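Local atomic coordinates of succinylglutamate desuccinylase/aspartoacylase (Shewanella frigidimarina, PDB entry 3LWU), a protein that binds a zinc ion and, as a member of the succinylglutamate desuccinylase/aspartoacylase family, is probably a hydrolase acting on ester bonds. Residues C203-D207 / F235-W239; D231-F235 / V256-T260; I321-A325 / H366-V372; K335-N339 / L378-M382. All coordinates share one frame; numbering follows the deposited sequence. Where two conformers were deposited one is given.

Contact 1 of 4, residues C203-D207 / F235-W239; sequences CPEYD and FCPWW
Aromatic stacking carries most of this contact: Tyr206 meets Trp239 in a T-shaped, edge-to-face pair, the tyrosine edge directed at the indole face. The tyrosine ring and the six-membered ring of Trp239 have centroids 4.9 Å apart and planes at 71°. Tyr206 CD2 does the touching, standing above the middle of the indole, 3.6 Å from Trp239 CD2. Trp239 presents that face because its CG lies anti to the backbone N (chi1 -154°), which swings the indole out from the helix.

A CH-pi contact stands beside the pair, with Pro204 CB 4.2 Å from the centroid of the Phe235 ring and almost straight above it. In fold terms, the end of strand 196-204 and the 3-10 turn after it pack here against helix 230-247 of the zinc-binding catalytic domain.

Plain apolar contacts fill in the rest. Pro204 CB also reaches Trp239 CZ3 at 3.9 Å, and Glu205 CB lies at the indole edge, 3.7 Å from Trp239 CH2. The tyrosine hydroxyl brings a polar atom in among these carbons: Tyr206 OH lies 3.2 Å from Phe235 CB and is hydrogen-bonded to Val256 O on the segment leading into strand 257-263.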
loop_
_atom_site.group_PDB
_atom_site.type_symbol
_atom_site.label_atom_id
_atom_site.label_comp_id
_atom_site.label_asym_id
_atom_site.label_seq_id
_atom_site.Cartn_x
_atom_site.Cartn_y
_atom_site.Cartn_z
ATOM N N CYS A 203 -28.657 -7.506 13.323
ATOM C CA CYS A 203 -30.111 -7.255 13.387
ATOM C C CYS A 203 -30.448 -6.427 14.599
ATOM O O CYS A 203 -30.157 -6.836 15.711
ATOM C CB CYS A 203 -30.819 -8.594 13.497
ATOM S SG CYS A 203 -32.612 -8.575 13.449
ATOM N N PRO A 204 -31.074 -5.259 14.418
ATOM C CA PRO A 204 -31.484 -4.572 15.642
ATOM C C PRO A 204 -32.473 -5.344 16.521
ATOM O O PRO A 204 -33.278 -6.159 16.045
ATOM C CB PRO A 204 -32.128 -3.283 15.128
ATOM C CG PRO A 204 -32.413 -3.522 13.689
ATOM C CD PRO A 204 -31.378 -4.464 13.215
ATOM N N GLU A 205 -32.380 -5.054 17.816
ATOM C CA GLU A 205 -33.151 -5.707 18.862
ATOM C C GLU A 205 -34.636 -5.718 18.515
ATOM O O GLU A 205 -35.305 -6.760 18.646
ATOM C CB GLU A 205 -32.928 -4.944 20.192
ATOM C CG GLU A 205 -32.649 -5.763 21.482
ATOM C CD GLU A 205 -31.752 -4.983 22.515
ATOM O OE1 GLU A 205 -30.475 -4.939 22.413
ATOM O OE2 GLU A 205 -32.363 -4.403 23.437
ATOM N N TYR A 206 -35.149 -4.567 18.070
ATOM C CA TYR A 206 -36.579 -4.443 17.798
ATOM C C TYR A 206 -37.071 -5.327 16.658
ATOM O O TYR A 206 -38.264 -5.507 16.515
ATOM C CB TYR A 206 -37.011 -2.980 17.542
ATOM C CG TYR A 206 -36.586 -2.409 16.199
ATOM C CD1 TYR A 206 -37.363 -2.607 15.034
ATOM C CD2 TYR A 206 -35.405 -1.649 16.079
ATOM C CE1 TYR A 206 -36.933 -2.057 13.770
ATOM C CE2 TYR A 206 -34.994 -1.084 14.861
ATOM C CZ TYR A 206 -35.736 -1.285 13.711
ATOM O OH TYR A 206 -35.272 -0.737 12.523
ATOM N N ASP A 207 -36.169 -5.884 15.866
ATOM C CA ASP A 207 -36.539 -6.596 14.643
ATOM C C ASP A 207 -35.995 -8.012 14.622
ATOM O O ASP A 207 -35.815 -8.598 13.573
ATOM C CB ASP A 207 -36.018 -5.826 13.435
ATOM C CG ASP A 207 -37.020 -5.782 12.287
ATOM O OD1 ASP A 207 -38.064 -6.519 12.297
ATOM O OD2 ASP A 207 -36.772 -4.976 11.365
ATOM N N PHE A 235 -31.780 3.057 10.630
ATOM C CA PHE A 235 -32.787 2.719 11.661
ATOM C C PHE A 235 -32.815 3.607 12.889
ATOM O O PHE A 235 -33.866 3.762 13.489
ATOM C CB PHE A 235 -32.748 1.227 12.093
ATOM C CG PHE A 235 -31.470 0.757 12.860
ATOM C CD1 PHE A 235 -31.277 1.055 14.229
ATOM C CD2 PHE A 235 -30.551 -0.117 12.249
ATOM C CE1 PHE A 235 -30.154 0.561 14.939
ATOM C CE2 PHE A 235 -29.401 -0.625 12.949
ATOM C CZ PHE A 235 -29.209 -0.279 14.293
ATOM N N CYS A 236 -31.676 4.179 13.283
ATOM C CA CYS A 236 -31.631 4.937 14.538
ATOM C C CYS A 236 -32.647 6.058 14.607
ATOM O O CYS A 236 -33.369 6.158 15.594
ATOM C CB CYS A 236 -30.239 5.486 14.829
ATOM S SG CYS A 236 -29.113 4.218 15.524
ATOM N N PRO A 237 -32.717 6.910 13.571
ATOM C CA PRO A 237 -33.686 8.007 13.678
ATOM C C PRO A 237 -35.090 7.502 13.840
ATOM O O PRO A 237 -35.881 8.114 14.602
ATOM C CB PRO A 237 -33.544 8.739 12.340
ATOM C CG PRO A 237 -32.221 8.301 11.796
ATOM C CD PRO A 237 -32.066 6.896 12.259
ATOM N N TRP A 238 -35.426 6.401 13.147
ATOM C CA TRP A 238 -36.766 5.842 13.283
ATOM C C TRP A 238 -36.989 5.211 14.652
ATOM O O TRP A 238 -38.067 5.349 15.207
ATOM C CB TRP A 238 -37.102 4.858 12.168
ATOM C CG TRP A 238 -37.164 5.494 10.812
ATOM C CD1 TRP A 238 -36.173 5.525 9.898
ATOM C CD2 TRP A 238 -38.265 6.172 10.233
ATOM N NE1 TRP A 238 -36.574 6.193 8.782
ATOM C CE2 TRP A 238 -37.865 6.605 8.966
ATOM C CE3 TRP A 238 -39.559 6.459 10.663
ATOM C CZ2 TRP A 238 -38.708 7.302 8.112
ATOM C CZ3 TRP A 238 -40.393 7.161 9.814
ATOM C CH2 TRP A 238 -39.961 7.562 8.551
ATOM N N TRP A 239 -35.965 4.539 15.191
ATOM C CA TRP A 239 -36.026 3.934 16.539
ATOM C C TRP A 239 -36.255 5.033 17.561
ATOM O O TRP A 239 -37.141 4.926 18.421
ATOM C CB TRP A 239 -34.723 3.166 16.861
ATOM C CG TRP A 239 -34.900 2.045 17.883
ATOM C CD1 TRP A 239 -35.945 1.894 18.776
ATOM C CD2 TRP A 239 -34.015 0.919 18.113
ATOM N NE1 TRP A 239 -35.755 0.765 19.538
ATOM C CE2 TRP A 239 -34.586 0.146 19.161
ATOM C CE3 TRP A 239 -32.785 0.504 17.554
ATOM C CZ2 TRP A 239 -33.986 -1.047 19.639
ATOM C CZ3 TRP A 239 -32.183 -0.677 18.048
ATOM C CH2 TRP A 239 -32.795 -1.432 19.076
#

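Contact 2 of 4, residues D231-F235 / V256-T260; sequences DEATF and VSAFT
Ala258 and Thr234 meet at the tight part of this contact, where Ala258 CB lies 3.6 Å from Thr234 CG2. That methyl points at the strand because it is anti to the threonine backbone N, while OG1 turns back along its own helix to Met230 O. Thr234 CG2 also touches Val256 CG1 at 3.9 Å, the two side chains crossing at about a right angle. Phe235 turns the edge of its ring to the alanine methyl, with Phe235 CD2 3.9 Å from Ala258 CB. The small alanine thus lets the helix lie close over the strand: the axes of helix segment 231-235 and strand segment 257-260 pass 7.7 Å apart and run antiparallel, at 176°, a helix-on-sheet layer of the catalytic domain.

Toward Thr260 the packing gives way to polar groups and water. Asp231 OD2 comes to 3.1 Å from Thr260 OG1, and a water bridges the two segments, accepting from Asp231 N and lying 2.7 Å from Thr260 OG1. The chemistry therefore changes along the contact, from a methyl-lined interior to a carboxylate and a hydroxyl beside a bound water; Thr260, which packs on the zinc ligand His192, probably lies in the second shell and may help position that imidazole.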
loop_
_atom_site.group_PDB
_atom_site.type_symbol
_atom_site.label_atom_id
_atom_site.label_comp_id
_atom_site.label_asym_id
_atom_site.label_seq_id
_atom_site.Cartn_x
_atom_site.Cartn_y
_atom_site.Cartn_z
ATOM N N ASP A 231 -26.583 0.519 8.437
ATOM C CA ASP A 231 -27.772 0.010 9.115
ATOM C C ASP A 231 -28.224 0.982 10.208
ATOM O O ASP A 231 -29.354 1.406 10.202
ATOM C CB ASP A 231 -27.628 -1.461 9.582
ATOM C CG ASP A 231 -26.428 -1.723 10.519
ATOM O OD1 ASP A 231 -25.478 -0.896 10.673
ATOM O OD2 ASP A 231 -26.451 -2.824 11.099
ATOM N N GLU A 232 -27.306 1.408 11.075
ATOM C CA GLU A 232 -27.591 2.377 12.162
ATOM C C GLU A 232 -28.037 3.749 11.666
ATOM O O GLU A 232 -28.955 4.351 12.234
ATOM C CB GLU A 232 -26.340 2.577 13.016
ATOM C CG GLU A 232 -25.807 1.275 13.625
ATOM C CD GLU A 232 -24.271 1.204 13.814
ATOM O OE1 GLU A 232 -23.512 2.111 13.383
ATOM O OE2 GLU A 232 -23.849 0.191 14.407
ATOM N N ALA A 233 -27.399 4.248 10.612
ATOM C CA ALA A 233 -27.796 5.534 10.012
ATOM C C ALA A 233 -29.265 5.518 9.530
ATOM O O ALA A 233 -29.966 6.521 9.569
ATOM C CB ALA A 233 -26.869 5.885 8.870
ATOM N N THR A 234 -29.686 4.349 9.087
ATOM C CA THR A 234 -30.997 4.087 8.536
ATOM C C THR A 234 -32.061 3.893 9.620
ATOM O O THR A 234 -33.116 4.504 9.523
ATOM C CB THR A 234 -30.918 2.836 7.640
ATOM O OG1 THR A 234 -30.290 3.209 6.420
ATOM C CG2 THR A 234 -32.219 2.317 7.319
ATOM N N PHE A 235 -31.780 3.057 10.630
ATOM C CA PHE A 235 -32.787 2.719 11.661
ATOM C C PHE A 235 -32.815 3.607 12.889
ATOM O O PHE A 235 -33.866 3.762 13.489
ATOM C CB PHE A 235 -32.748 1.227 12.093
ATOM C CG PHE A 235 -31.470 0.757 12.860
ATOM C CD1 PHE A 235 -31.277 1.055 14.229
ATOM C CD2 PHE A 235 -30.551 -0.117 12.249
ATOM C CE1 PHE A 235 -30.154 0.561 14.939
ATOM C CE2 PHE A 235 -29.401 -0.625 12.949
ATOM C CZ PHE A 235 -29.209 -0.279 14.293
ATOM N N VAL A 256 -39.245 1.428 9.920
ATOM C CA VAL A 256 -38.191 1.013 9.007
ATOM C C VAL A 256 -37.479 -0.194 9.600
ATOM O O VAL A 256 -37.400 -0.343 10.828
ATOM C CB VAL A 256 -37.247 2.206 8.694
ATOM C CG1 VAL A 256 -35.990 1.770 8.022
ATOM C CG2 VAL A 256 -37.992 3.233 7.803
ATOM N N SER A 257 -37.040 -1.072 8.708
ATOM C CA SER A 257 -36.198 -2.210 9.041
ATOM C C SER A 257 -34.867 -2.049 8.324
ATOM O O SER A 257 -34.861 -1.748 7.139
ATOM C CB SER A 257 -36.874 -3.517 8.576
ATOM O OG SER A 257 -37.978 -3.826 9.419
ATOM N N ALA A 258 -33.749 -2.280 9.018
ATOM C CA ALA A 258 -32.412 -2.295 8.374
ATOM C C ALA A 258 -31.580 -3.451 8.908
ATOM O O ALA A 258 -31.623 -3.752 10.108
ATOM C CB ALA A 258 -31.703 -0.988 8.579
ATOM N N PHE A 259 -30.869 -4.129 8.011
ATOM C CA PHE A 259 -30.026 -5.289 8.349
ATOM C C PHE A 259 -28.716 -5.224 7.586
ATOM O O PHE A 259 -28.699 -4.794 6.432
ATOM C CB PHE A 259 -30.700 -6.606 7.931
ATOM C CG PHE A 259 -32.120 -6.712 8.334
ATOM C CD1 PHE A 259 -32.471 -7.240 9.575
ATOM C CD2 PHE A 259 -33.117 -6.300 7.489
ATOM C CE1 PHE A 259 -33.765 -7.312 9.954
ATOM C CE2 PHE A 259 -34.412 -6.370 7.875
ATOM C CZ PHE A 259 -34.746 -6.884 9.099
ATOM N N THR A 260 -27.622 -5.659 8.223
ATOM C CA THR A 260 -26.329 -5.871 7.535
ATOM C C THR A 260 -26.133 -7.387 7.460
ATOM O O THR A 260 -26.078 -8.083 8.497
ATOM C CB THR A 260 -25.169 -5.205 8.278
ATOM O OG1 THR A 260 -25.400 -3.785 8.368
ATOM C CG2 THR A 260 -23.769 -5.462 7.659
HETATM O O HOH W 1 -24.306 -1.390 7.686
#

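Contact 3 of 4, residues I321-A325 / H366-V372; sequences IEYCA and HFASASV
Tyr323 lies flat on His366 in an offset stack, joining strand 319-323 of a four-stranded antiparallel sheet to the loop that leads from strand 362-366 into that sheet's edge strand 371-372. The ring centroids are 3.8 Å apart and the planes only 10° from parallel, with His366 ND1 over the centre of the phenol. The slip between the rings brings Tyr323 CB over the imidazole face as well, a CH-pi contact at 3.8 Å from its centroid. On the opposite face of the phenol sits Ile321 CG2, so the ring is sandwiched. The imidazole is held in its turn by a bond in its own plane, from His366 ND1 to Phe367 O at 2.8 Å.

Beyond the stack, Tyr323 OH gives a hydrogen bond to Ser369 O, approaching nearly along the C=O axis, and also lies at the edge of the Phe367 ring. With a phenylalanine here the Ser369 carbonyl would probably be left without this donor and the loop less firmly tied to the strand. Glu267 of the second subunit bonds Ser369 OG and Ala370 N, placing the loop at a subunit interface. Farther along, the Ile321 side chain crosses that of Val372 at about a right angle, Ile321 CG1 lying 3.7 Å from Val372 CG2. Just beside them, Ile321 N donates to Ala370 O over 2.7 Å, at an N-H...O angle of 155°.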
loop_
_atom_site.group_PDB
_atom_site.type_symbol
_atom_site.label_atom_id
_atom_site.label_comp_id
_atom_site.label_asym_id
_atom_site.label_seq_id
_atom_site.Cartn_x
_atom_site.Cartn_y
_atom_site.Cartn_z
ATOM N N ILE A 321 0.422 -18.470 11.997
ATOM C CA ILE A 321 -0.799 -18.969 12.531
ATOM C C ILE A 321 -1.481 -20.056 11.702
ATOM O O ILE A 321 -1.739 -19.885 10.498
ATOM C CB ILE A 321 -1.811 -17.831 12.692
ATOM C CG1 ILE A 321 -1.211 -16.718 13.549
ATOM C CG2 ILE A 321 -3.121 -18.365 13.374
ATOM C CD1 ILE A 321 -0.943 -17.159 14.979
ATOM N N GLU A 322 -1.775 -21.161 12.394
ATOM C CA GLU A 322 -2.692 -22.162 11.878
ATOM C C GLU A 322 -4.049 -22.021 12.576
ATOM O O GLU A 322 -4.157 -22.043 13.801
ATOM C CB GLU A 322 -2.151 -23.597 12.017
ATOM C CG GLU A 322 -3.062 -24.621 11.301
ATOM C CD GLU A 322 -2.408 -25.972 11.046
ATOM O OE1 GLU A 322 -1.173 -26.096 11.150
ATOM O OE2 GLU A 322 -3.151 -26.918 10.741
ATOM N N TYR A 323 -5.084 -21.826 11.760
ATOM C CA TYR A 323 -6.439 -21.579 12.236
ATOM C C TYR A 323 -7.111 -22.928 12.410
ATOM O O TYR A 323 -7.522 -23.513 11.444
ATOM C CB TYR A 323 -7.209 -20.656 11.257
ATOM C CG TYR A 323 -6.571 -19.274 11.195
ATOM C CD1 TYR A 323 -6.830 -18.325 12.159
ATOM C CD2 TYR A 323 -5.665 -18.948 10.191
ATOM C CE1 TYR A 323 -6.220 -17.084 12.135
ATOM C CE2 TYR A 323 -5.050 -17.736 10.166
ATOM C CZ TYR A 323 -5.322 -16.804 11.136
ATOM O OH TYR A 323 -4.671 -15.588 11.115
ATOM N N CYS A 324 -7.155 -23.449 13.630
ATOM C CA CYS A 324 -7.714 -24.771 13.884
ATOM C C CYS A 324 -9.219 -24.759 13.969
ATOM O O CYS A 324 -9.858 -25.700 13.561
ATOM C CB CYS A 324 -7.186 -25.339 15.207
ATOM S SG CYS A 324 -5.449 -25.435 15.219
ATOM N N ALA A 325 -9.807 -23.730 14.555
ATOM C CA ALA A 325 -11.256 -23.762 14.792
ATOM C C ALA A 325 -11.957 -23.347 13.529
ATOM O O ALA A 325 -11.706 -22.255 13.000
ATOM C CB ALA A 325 -11.651 -22.835 15.926
ATOM N N HIS A 366 -12.167 -15.342 11.058
ATOM C CA HIS A 366 -10.774 -15.133 11.414
ATOM C C HIS A 366 -10.006 -14.324 10.380
ATOM O O HIS A 366 -10.452 -14.121 9.260
ATOM C CB HIS A 366 -10.058 -16.464 11.759
ATOM C CG HIS A 366 -9.799 -17.381 10.604
ATOM N ND1 HIS A 366 -8.779 -17.181 9.690
ATOM C CD2 HIS A 366 -10.379 -18.563 10.264
ATOM C CE1 HIS A 366 -8.765 -18.185 8.822
ATOM N NE2 HIS A 366 -9.732 -19.035 9.141
ATOM N N PHE A 367 -8.815 -13.905 10.785
ATOM C CA PHE A 367 -7.908 -13.095 9.989
ATOM C C PHE A 367 -7.482 -13.820 8.716
ATOM O O PHE A 367 -7.263 -15.040 8.716
ATOM C CB PHE A 367 -6.701 -12.792 10.889
ATOM C CG PHE A 367 -5.778 -11.737 10.369
ATOM C CD1 PHE A 367 -6.212 -10.435 10.200
ATOM C CD2 PHE A 367 -4.467 -12.027 10.134
ATOM C CE1 PHE A 367 -5.348 -9.464 9.730
ATOM C CE2 PHE A 367 -3.613 -11.051 9.690
ATOM C CZ PHE A 367 -4.059 -9.765 9.496
ATOM N N ALA A 368 -7.384 -13.070 7.623
ATOM C CA ALA A 368 -7.141 -13.631 6.286
ATOM C C ALA A 368 -5.687 -13.955 6.001
ATOM O O ALA A 368 -5.383 -14.488 4.969
ATOM C CB ALA A 368 -7.625 -12.643 5.201
ATOM N N SER A 369 -4.766 -13.585 6.868
ATOM C CA SER A 369 -3.347 -13.893 6.630
ATOM C C SER A 369 -2.855 -14.830 7.742
ATOM O O SER A 369 -3.453 -14.896 8.812
ATOM C CB SER A 369 -2.551 -12.594 6.623
ATOM O OG SER A 369 -1.153 -12.798 6.633
ATOM N N ALA A 370 -1.764 -15.538 7.488
ATOM C CA ALA A 370 -1.216 -16.477 8.435
ATOM C C ALA A 370 -0.030 -15.893 9.175
ATOM O O ALA A 370 0.545 -16.604 9.982
ATOM C CB ALA A 370 -0.804 -17.752 7.742
ATOM N N SER A 371 0.344 -14.633 8.935
ATOM C CA SER A 371 1.388 -13.981 9.761
ATOM C C SER A 371 0.818 -12.798 10.514
ATOM O O SER A 371 0.198 -11.907 9.924
ATOM C CB SER A 371 2.576 -13.528 8.922
ATOM O OG SER A 371 2.160 -13.007 7.699
ATOM N N VAL A 372 1.024 -12.785 11.822
ATOM C CA VAL A 372 0.438 -11.755 12.668
ATOM C C VAL A 372 1.442 -11.105 13.618
ATOM O O VAL A 372 2.493 -11.647 13.917
ATOM C CB VAL A 372 -0.754 -12.331 13.451
ATOM C CG1 VAL A 372 -1.710 -13.037 12.490
ATOM C CG2 VAL A 372 -0.302 -13.265 14.639
#

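Contact 4 of 4, residues K335-N339 / L378-M382; sequences KPLVN and LYKVM
Leu337 CG stands anti to its backbone nitrogen (chi1 -175°), which carries the isobutyl group out to Tyr379, whose own CG is anti to the carbonyl carbon (chi1 -83°). The two side chains slide past each other in opposite directions. Leu337 CD1 comes to rest over the middle of one ring face, a CH-pi contact with the methyl 3.8 Å from the Tyr379 ring centroid and 11° off its normal. The branch point follows closely, Leu337 CG lying 3.5 Å from Tyr379 CD1.

Val338 meets the same ring differently: its CG1 lies at the edge, near the ring plane, 3.7 Å from Tyr379 CE1. The other valine methyl turns to Leu378, and Val338 CG2 lies 4.0 Å from Leu378 CD1. Strands 336-341 and 377-382 thus face each other through side chains, and each is distorted by a classic beta bulge: Leu337 and Val338 lie opposite Ile355 of one neighbouring strand, Leu378 and Tyr379 opposite Phe313 of another. A classic bulge puts two consecutive side chains on about the same side of a sheet, so Leu337 and Val338 can both reach Tyr379, one over its face and one at its edge.

The phenol hydroxyl is hydrogen-bonded to Ala325 O, and the ring also meets that of His366. A leucine in place of Tyr379 would probably leave Ala325 O without its donor and the Leu337 methyl without a flat surface to lie on. The contact between these segments is wholly apolar, which implies that shape and exclusion of water hold the strands together here, with the one hydroxyl of Tyr379 satisfied by a backbone carbonyl.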
loop_
_atom_site.group_PDB
_atom_site.type_symbol
_atom_site.label_atom_id
_atom_site.label_comp_id
_atom_site.label_asym_id
_atom_site.label_seq_id
_atom_site.Cartn_x
_atom_site.Cartn_y
_atom_site.Cartn_z
ATOM N N LYS A 335 -10.751 -26.409 23.704
ATOM C CA LYS A 335 -10.344 -26.894 22.369
ATOM C C LYS A 335 -9.568 -25.813 21.602
ATOM O O LYS A 335 -9.883 -24.630 21.716
ATOM C CB LYS A 335 -11.559 -27.359 21.556
ATOM C CG LYS A 335 -12.263 -28.631 22.119
ATOM C CD LYS A 335 -11.434 -29.900 21.817
ATOM C CE LYS A 335 -11.722 -31.111 22.770
ATOM N NZ LYS A 335 -12.586 -32.154 22.111
ATOM N N PRO A 336 -8.560 -26.217 20.792
ATOM C CA PRO A 336 -7.677 -25.205 20.220
ATOM C C PRO A 336 -8.364 -24.260 19.221
ATOM O O PRO A 336 -9.148 -24.676 18.371
ATOM C CB PRO A 336 -6.563 -26.038 19.545
ATOM C CG PRO A 336 -7.219 -27.295 19.128
ATOM C CD PRO A 336 -8.227 -27.571 20.298
ATOM N N LEU A 337 -8.111 -22.981 19.394
ATOM C CA LEU A 337 -8.547 -21.967 18.474
ATOM C C LEU A 337 -7.499 -21.798 17.361
ATOM O O LEU A 337 -7.823 -21.896 16.192
ATOM C CB LEU A 337 -8.722 -20.645 19.214
ATOM C CG LEU A 337 -9.303 -19.496 18.409
ATOM C CD1 LEU A 337 -10.856 -19.659 18.288
ATOM C CD2 LEU A 337 -8.914 -18.165 19.094
ATOM N N VAL A 338 -6.256 -21.522 17.754
ATOM C CA VAL A 338 -5.115 -21.472 16.812
ATOM C C VAL A 338 -3.905 -22.209 17.384
ATOM O O VAL A 338 -3.820 -22.446 18.601
ATOM C CB VAL A 338 -4.662 -20.034 16.503
ATOM C CG1 VAL A 338 -5.798 -19.235 15.929
ATOM C CG2 VAL A 338 -4.060 -19.368 17.712
ATOM N N ASN A 339 -2.995 -22.599 16.503
ATOM C CA ASN A 339 -1.632 -22.912 16.889
ATOM C C ASN A 339 -0.729 -21.795 16.384
ATOM O O ASN A 339 -0.878 -21.330 15.271
ATOM C CB ASN A 339 -1.216 -24.270 16.333
ATOM C CG ASN A 339 -2.148 -25.399 16.801
ATOM O OD1 ASN A 339 -2.469 -25.473 17.965
ATOM N ND2 ASN A 339 -2.564 -26.267 15.896
ATOM N N LEU A 378 -7.287 -12.102 15.630
ATOM C CA LEU A 378 -7.177 -13.470 15.108
ATOM C C LEU A 378 -8.550 -13.960 14.727
ATOM O O LEU A 378 -8.739 -14.416 13.617
ATOM C CB LEU A 378 -6.518 -14.450 16.094
ATOM C CG LEU A 378 -5.011 -14.372 16.311
ATOM C CD1 LEU A 378 -4.549 -15.397 17.338
ATOM C CD2 LEU A 378 -4.265 -14.496 15.011
ATOM N N TYR A 379 -9.482 -13.895 15.680
ATOM C CA TYR A 379 -10.864 -14.285 15.492
ATOM C C TYR A 379 -11.837 -13.295 16.125
ATOM O O TYR A 379 -11.517 -12.578 17.093
ATOM C CB TYR A 379 -11.184 -15.627 16.175
ATOM C CG TYR A 379 -10.851 -16.915 15.448
ATOM C CD1 TYR A 379 -9.564 -17.474 15.524
ATOM C CD2 TYR A 379 -11.847 -17.656 14.788
ATOM C CE1 TYR A 379 -9.264 -18.675 14.898
ATOM C CE2 TYR A 379 -11.542 -18.866 14.139
ATOM C CZ TYR A 379 -10.245 -19.374 14.206
ATOM O OH TYR A 379 -9.909 -20.587 13.624
ATOM N N LYS A 380 -13.067 -13.343 15.635
ATOM C CA LYS A 380 -14.219 -12.868 16.401
ATOM C C LYS A 380 -15.095 -14.066 16.708
ATOM O O LYS A 380 -15.364 -14.885 15.809
ATOM C CB LYS A 380 -15.011 -11.832 15.640
ATOM C CG LYS A 380 -14.315 -10.498 15.402
ATOM C CD LYS A 380 -15.412 -9.492 15.405
ATOM C CE LYS A 380 -15.219 -8.262 14.605
ATOM N NZ LYS A 380 -16.558 -7.585 14.814
ATOM N N VAL A 381 -15.512 -14.182 17.965
ATOM C CA VAL A 381 -16.252 -15.318 18.423
ATOM C C VAL A 381 -17.507 -14.855 19.204
ATOM O O VAL A 381 -17.486 -13.838 19.897
ATOM C CB VAL A 381 -15.378 -16.232 19.315
ATOM C CG1 VAL A 381 -14.051 -16.631 18.591
ATOM C CG2 VAL A 381 -15.121 -15.577 20.679
HETATM N N MSE A 382 -18.592 -15.595 19.059
HETATM C CA MSE A 382 -19.799 -15.325 19.809
HETATM C C MSE A 382 -19.750 -16.150 21.088
HETATM O O MSE A 382 -19.335 -17.325 21.075
HETATM C CB MSE A 382 -21.041 -15.728 19.020
HETATM C CG MSE A 382 -21.286 -14.958 17.772
HETATM SE SE MSE A 382 -22.913 -15.645 16.992
HETATM C CE MSE A 382 -23.272 -14.247 15.727
#

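Contacts 1 and 2 are neighbours, their centres 6 Å apart; they share Phe235 and helix 230-247 and are tied by Asp207 OD2 to Ser257 OG at 2.6 Å. Contact 2 is the nearer to the metal: the Thr260 side chain is about 6 Å from the zinc ion held by His63, Glu66 and His192. Contacts 3 and 4 form a second pair, centres 9 Å apart, their segments alternating along the chain and joined by the bond from Phe367 N to Leu378 O at 2.9 Å. The two pairs lie about 29 to 34 Å apart between centres, yet the Phe367 side chain of contact 3 is about 14 Å from the zinc ion.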